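Probable fimbrial chaperone YadV (Escherichia coli K-12, PDB 5GHU) probably acts as a periplasmic chaperone for pilin subunits in fimbrial biogenesis, and could contribute to adhesion to surfaces in specific niches. Local coordinates at residues A[8-13]-A[118-123]. Sequence-based numbering, arbitrary orientation.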
ATOM      1  N   THR A   8      -5.076   5.047   5.519  1.00 27.60           N
ATOM      2  CA  THR A   8      -4.918   4.597   4.155  1.00 28.07           C
ATOM      3  C   THR A   8      -4.076   3.332   4.076  1.00 22.44           C
ATOM      4  O   THR A   8      -3.940   2.756   2.993  1.00 26.03           O
ATOM      5  CB  THR A   8      -4.280   5.663   3.263  1.00 30.62           C
ATOM      6  OG1 THR A   8      -2.978   5.987   3.770  1.00 29.28           O
ATOM      7  CG2 THR A   8      -5.160   6.893   3.201  1.00 34.73           C
ATOM      8  N   ARG A   9      -3.505   2.890   5.224  1.00 21.32           N
ATOM      9  CA  ARG A   9      -2.872   1.581   5.298  0.65 19.92           C
ATOM     10  C   ARG A   9      -2.918   1.137   6.745  1.00 19.68           C
ATOM     11  O   ARG A   9      -3.221   1.955   7.639  1.00 23.64           O
ATOM     12  CB  ARG A   9      -1.410   1.579   4.765  0.65 18.45           C
ATOM     13  CG  ARG A   9      -0.408   2.418   5.661  0.65 21.20           C
ATOM     14  CD  ARG A   9       0.313   3.607   4.914  0.65 24.28           C
ATOM     15  NE  ARG A   9       0.676   3.339   3.517  0.65 19.27           N
ATOM     16  CZ  ARG A   9       1.835   2.960   2.955  0.65 27.90           C
ATOM     17  NH1 ARG A   9       1.726   2.873   1.626  0.65 29.25           N
ATOM     18  NH2 ARG A   9       3.055   2.795   3.589  0.65 19.28           N
ATOM     19  N   VAL A  10      -2.647  -0.145   6.971  1.00 19.83           N
ATOM     20  CA  VAL A  10      -2.625  -0.709   8.343  1.00 21.36           C
ATOM     21  C   VAL A  10      -1.249  -1.332   8.559  1.00 21.47           C
ATOM     22  O   VAL A  10      -0.778  -2.094   7.718  1.00 22.70           O
ATOM     23  CB  VAL A  10      -3.701  -1.814   8.511  1.00 26.47           C
ATOM     24  CG1 VAL A  10      -3.706  -2.320   9.983  1.00 31.24           C
ATOM     25  CG2 VAL A  10      -5.064  -1.309   8.119  1.00 28.62           C
ATOM     26  N   ILE A  11      -0.588  -1.022   9.686  1.00 19.78           N
ATOM     27  CA  ILE A  11       0.655  -1.691  10.027  1.00 18.52           C
ATOM     28  C   ILE A  11       0.338  -2.732  11.092  1.00 20.05           C
ATOM     29  O   ILE A  11      -0.277  -2.395  12.134  1.00 23.44           O
ATOM     30  CB  ILE A  11       1.708  -0.695  10.574  1.00 20.05           C
ATOM     31  CG1 ILE A  11       1.926   0.463   9.582  1.00 20.95           C
ATOM     32  CG2 ILE A  11       2.989  -1.434  10.933  1.00 22.77           C
ATOM     33  CD1 ILE A  11       2.349   0.049   8.120  1.00 20.61           C
ATOM     34  N   TYR A  12       0.715  -3.988  10.808  1.00 18.25           N
ATOM     35  CA  TYR A  12       0.484  -5.094  11.757  1.00 18.59           C
ATOM     36  C   TYR A  12       1.863  -5.563  12.231  1.00 21.90           C
ATOM     37  O   TYR A  12       2.538  -6.273  11.515  1.00 19.58           O
ATOM     38  CB  TYR A  12      -0.303  -6.242  11.086  1.00 19.98           C
ATOM     39  CG  TYR A  12      -0.846  -7.228  12.107  1.00 21.76           C
ATOM     40  CD1 TYR A  12       0.002  -7.969  12.907  1.00 23.01           C
ATOM     41  CD2 TYR A  12      -2.197  -7.454  12.193  1.00 20.58           C
ATOM     42  CE1 TYR A  12      -0.507  -8.857  13.870  1.00 23.92           C
ATOM     43  CE2 TYR A  12      -2.717  -8.341  13.114  1.00 25.74           C
ATOM     44  CZ  TYR A  12      -1.860  -9.046  13.940  1.00 27.28           C
ATOM     45  OH  TYR A  12      -2.398  -9.923  14.870  1.00 29.68           O
ATOM     46  N   LYS A  13       2.279  -5.129  13.437  1.00 20.35           N
ATOM     47  CA  LYS A  13       3.572  -5.566  13.975  1.00 20.53           C
ATOM     48  C   LYS A  13       3.418  -6.944  14.528  1.00 19.94           C
ATOM     49  O   LYS A  13       2.409  -7.264  15.139  1.00 21.16           O
ATOM     50  CB  LYS A  13       4.061  -4.543  15.034  1.00 17.72           C
ATOM     51  CG  LYS A  13       4.320  -3.168  14.374  1.00 19.82           C
ATOM     52  CD  LYS A  13       4.893  -2.213  15.432  1.00 19.39           C
ATOM     53  CE  LYS A  13       5.059  -0.844  14.738  1.00 17.99           C
ATOM     54  NZ  LYS A  13       5.665   0.153  15.741  1.00 20.01           N
ATOM     55  N   ILE A 118      -7.484  -1.308   1.224  1.00 27.82           N
ATOM     56  CA  ILE A 118      -6.224  -0.647   1.606  1.00 24.31           C
ATOM     57  C   ILE A 118      -5.203  -1.695   1.964  1.00 23.20           C
ATOM     58  O   ILE A 118      -5.544  -2.840   2.236  1.00 25.43           O
ATOM     59  CB  ILE A 118      -6.356   0.309   2.829  1.00 26.42           C
ATOM     60  CG1 ILE A 118      -6.778  -0.448   4.087  1.00 27.79           C
ATOM     61  CG2 ILE A 118      -7.282   1.473   2.518  1.00 28.48           C
ATOM     62  CD1 ILE A 118      -6.844   0.457   5.324  1.00 28.09           C
ATOM     63  N   LYS A 119      -3.929  -1.330   1.907  1.00 22.77           N
ATOM     64  CA  LYS A 119      -2.854  -2.288   2.210  1.00 21.38           C
ATOM     65  C   LYS A 119      -2.688  -2.509   3.704  1.00 21.28           C
ATOM     66  O   LYS A 119      -2.776  -1.566   4.514  1.00 22.02           O
ATOM     67  CB  LYS A 119      -1.524  -1.779   1.665  1.00 23.01           C
ATOM     68  CG  LYS A 119      -1.514  -1.732   0.136  1.00 23.94           C
ATOM     69  CD  LYS A 119      -0.257  -0.909  -0.317  1.00 29.63           C
ATOM     70  CE  LYS A 119      -0.254  -0.533  -1.804  1.00 35.61           C
ATOM     71  NZ  LYS A 119       0.835   0.478  -2.093  1.00 29.72           N
ATOM     72  N   LEU A 120      -2.400  -3.761   4.034  1.00 20.38           N
ATOM     73  CA  LEU A 120      -1.951  -4.113   5.398  1.00 22.13           C
ATOM     74  C   LEU A 120      -0.519  -4.627   5.280  1.00 21.37           C
ATOM     75  O   LEU A 120      -0.224  -5.522   4.485  1.00 21.29           O
ATOM     76  CB  LEU A 120      -2.855  -5.177   6.026  1.00 21.93           C
ATOM     77  CG  LEU A 120      -2.359  -5.615   7.421  1.00 23.43           C
ATOM     78  CD1 LEU A 120      -3.588  -5.952   8.323  1.00 23.96           C
ATOM     79  CD2 LEU A 120      -1.436  -6.824   7.328  1.00 24.66           C
ATOM     80  N   PHE A 121       0.403  -4.037   6.033  1.00 18.23           N
ATOM     81  CA  PHE A 121       1.782  -4.515   6.008  1.00 16.96           C
ATOM     82  C   PHE A 121       2.045  -5.265   7.276  1.00 21.17           C
ATOM     83  O   PHE A 121       1.975  -4.663   8.379  1.00 20.59           O
ATOM     84  CB  PHE A 121       2.790  -3.340   5.877  1.00 20.94           C
ATOM     85  CG  PHE A 121       2.626  -2.560   4.599  1.00 18.21           C
ATOM     86  CD1 PHE A 121       3.214  -3.003   3.457  1.00 18.97           C
ATOM     87  CD2 PHE A 121       1.868  -1.378   4.551  1.00 20.03           C
ATOM     88  CE1 PHE A 121       3.089  -2.281   2.247  1.00 20.34           C
ATOM     89  CE2 PHE A 121       1.689  -0.674   3.303  1.00 22.61           C
ATOM     90  CZ  PHE A 121       2.317  -1.117   2.175  1.00 21.03           C
ATOM     91  N   TYR A 122       2.338  -6.553   7.130  1.00 17.82           N
ATOM     92  CA  TYR A 122       2.745  -7.378   8.272  1.00 17.13           C
ATOM     93  C   TYR A 122       4.250  -7.193   8.476  1.00 20.04           C
ATOM     94  O   TYR A 122       5.052  -7.473   7.562  1.00 20.03           O
ATOM     95  CB  TYR A 122       2.382  -8.850   8.011  1.00 19.61           C
ATOM     96  CG  TYR A 122       2.736  -9.703   9.210  1.00 20.59           C
ATOM     97  CD1 TYR A 122       1.872  -9.798  10.285  1.00 23.58           C
ATOM     98  CD2 TYR A 122       3.915 -10.436   9.220  1.00 22.19           C
ATOM     99  CE1 TYR A 122       2.188 -10.633  11.371  1.00 24.21           C
ATOM    100  CE2 TYR A 122       4.218 -11.290  10.276  1.00 22.96           C
ATOM    101  CZ  TYR A 122       3.370 -11.354  11.342  1.00 25.39           C
ATOM    102  OH  TYR A 122       3.686 -12.207  12.410  1.00 29.33           O
ATOM    103  N   ARG A 123       4.646  -6.683   9.674  1.00 18.33           N
ATOM    104  CA  ARG A 123       6.020  -6.278   9.910  1.00 17.50           C
ATOM    105  C   ARG A 123       6.590  -7.101  11.071  1.00 18.20           C
ATOM    106  O   ARG A 123       6.288  -6.842  12.237  1.00 19.44           O
ATOM    107  CB  ARG A 123       6.095  -4.785  10.240  1.00 17.53           C
ATOM    108  CG  ARG A 123       7.534  -4.314  10.403  1.00 18.59           C
ATOM    109  CD  ARG A 123       7.580  -2.809  10.708  1.00 17.77           C
ATOM    110  NE  ARG A 123       7.152  -2.167   9.450  1.00 16.61           N
ATOM    111  CZ  ARG A 123       6.646  -0.942   9.422  1.00 18.12           C
ATOM    112  NH1 ARG A 123       6.592  -0.202  10.540  1.00 18.76           N
ATOM    113  NH2 ARG A 123       6.210  -0.433   8.270  1.00 16.47           N
TER
HETATM  114  O   HOH W   1      -3.092   1.216   1.028  1.00 32.68           O
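In the conformer described, one of two modelled for Arg9, Phe121 CE2 sits over the centre of one face of the Arg9 guanidinium, 3.7 Å from Arg9 CZ, with the two planes turned 47° apart. A second guanidinium, that of Arg123, receives Ile11 CG2 over one face, offset toward the rim and 3.8 Å from Arg123 NH1; Glu85 and Asp211 hold this group by salt bridges. Ile11 sends its other branch back to Phe121, with CD1 3.9 Å from CD2 of the ring. Replacing Phe121 by an alanine would probably open a gap beside Ile11 CD1 and, in this conformer, take away the ring against the Arg9 guanidinium. On the opposite face of the sheet, the rings of Tyr12 and Tyr122 meet obliquely, their planes at 34° and their CD1 atoms 3.7 Å apart. With CG anti to its backbone N (chi1 -166°), Tyr12 is directed into the domain, where its hydroxyl bonds to Tyr74 N. Here strand 9-13 runs parallel to strand 114-123 in the immunoglobulin-like N-terminal domain; the latter is consistent with the G1 strand, which in PapD-type relatives complements the pilin subunit. Four backbone hydrogen bonds link them, among them a nearly straight one from Tyr12 N to Phe121 O (2.8 Å). Val10 and Leu120 pair on the tyrosine side, CG1 to CD1 4.0 Å. A water donates to Thr8 O and accepts from Lys119 N.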